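Local coordinates for protein cephalosporin hydroxylase CMCI (Streptomyces clavuligerus, PDB 2BM8) that probably helps to install the 7-methoxy group of cephamycin antibiotics, as a cephalosporin hydroxylase with a methyltransferase-like Rossmann fold, at residues C139-L142 with T143-E146. The protein carries 3 engineered substitutions. Sequence-based numbering, arbitrary orientation.
Sequences CSDL and TTFE
The ring of F145 meets the preceding turn at its edge: L142 O lies in the ring plane, 3.6 Å from CD1, and C139 O sits more distantly near the same plane, 4.3 Å from CE1. The F145 side chain also touches L88 of strand 84-88 and I168 of helix 165-175. With CG beside the backbone N and anti to the carbonyl carbon (chi1 -65°), the ring edge is set by L142 O, which also accepts F145 N at 3.0 Å. The other flat group, the D141 carboxylate, grips T143 twice through OD2. T143 OG1 donates to OD2 over a very short 2.5 Å, while T143 N reaches OD2 at 3.2 Å from above the carboxylate plane, 36° out of it. D141 has CG anti to its N (chi1 179°), which carries the acid forward along the chain to T143. On the backbone side, D141 O receives T144 OG1 at 3.0 Å and, weakly, T144 N at 3.5 Å; D138 O is a further weak partner of the hydroxyl. A valine at T144 would probably leave D141 O with little more than the weak backbone bond. The OD2 to T143 N bond closes an Asx turn, after which T143 to E146 take up helical backbone angles, in the crossover from strand 132-136 to strand 155-159 of the Rossmann-like, methyltransferase-type sheet.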
# COMPACT_ATOMS: atom_id res chain seq x y z
N CYS B 139 -31.93 23.79 -11.71
CA CYS B 139 -31.52 22.73 -12.64
C CYS B 139 -32.67 22.03 -13.36
O CYS B 139 -32.54 21.68 -14.53
CB CYS B 139 -30.64 21.71 -11.91
SG CYS B 139 -29.00 22.36 -11.54
N SER B 140 -33.79 21.83 -12.67
CA SER B 140 -34.89 21.05 -13.25
C SER B 140 -35.72 21.83 -14.29
O SER B 140 -36.53 21.25 -15.01
CB SER B 140 -35.78 20.47 -12.13
OG SER B 140 -36.90 21.30 -11.87
N ASP B 141 -35.52 23.15 -14.35
CA ASP B 141 -36.17 24.01 -15.35
C ASP B 141 -35.10 24.45 -16.37
O ASP B 141 -34.19 25.19 -16.03
CB ASP B 141 -36.81 25.21 -14.65
CG ASP B 141 -37.48 26.18 -15.62
OD1 ASP B 141 -38.14 27.13 -15.15
OD2 ASP B 141 -37.41 26.09 -16.87
N LEU B 142 -35.23 23.98 -17.61
CA LEU B 142 -34.20 24.19 -18.64
C LEU B 142 -34.15 25.62 -19.20
O LEU B 142 -33.10 26.07 -19.66
CB LEU B 142 -34.36 23.19 -19.79
CG LEU B 142 -34.00 21.73 -19.52
CD1 LEU B 142 -34.47 20.83 -20.66
CD2 LEU B 142 -32.49 21.55 -19.30
N THR B 143 -35.28 26.32 -19.18
CA THR B 143 -35.35 27.71 -19.68
C THR B 143 -34.54 28.69 -18.84
O THR B 143 -34.29 29.82 -19.27
CB THR B 143 -36.82 28.20 -19.77
OG1 THR B 143 -37.48 27.95 -18.52
CG2 THR B 143 -37.62 27.40 -20.81
N THR B 144 -34.16 28.25 -17.64
CA THR B 144 -33.15 28.92 -16.83
C THR B 144 -31.88 29.22 -17.62
O THR B 144 -31.33 30.31 -17.51
CB THR B 144 -32.75 28.00 -15.66
OG1 THR B 144 -33.84 27.90 -14.74
CG2 THR B 144 -31.61 28.60 -14.84
N PHE B 145 -31.42 28.24 -18.39
CA PHE B 145 -30.14 28.31 -19.09
C PHE B 145 -30.18 29.11 -20.37
O PHE B 145 -29.12 29.44 -20.89
CB PHE B 145 -29.64 26.89 -19.40
CG PHE B 145 -29.33 26.09 -18.19
CD1 PHE B 145 -30.31 25.30 -17.59
CD2 PHE B 145 -28.07 26.13 -17.62
CE1 PHE B 145 -30.03 24.56 -16.46
CE2 PHE B 145 -27.78 25.39 -16.49
CZ PHE B 145 -28.76 24.60 -15.91
N GLU B 146 -31.38 29.41 -20.87
CA GLU B 146 -31.55 30.16 -22.13
C GLU B 146 -30.67 31.41 -22.22
O GLU B 146 -30.00 31.62 -23.23
CB GLU B 146 -33.04 30.51 -22.35
CG GLU B 146 -33.34 31.47 -23.51
CD GLU B 146 -33.10 30.90 -24.91
OE1 GLU B 146 -33.20 29.66 -25.10
OE2 GLU B 146 -32.82 31.70 -25.84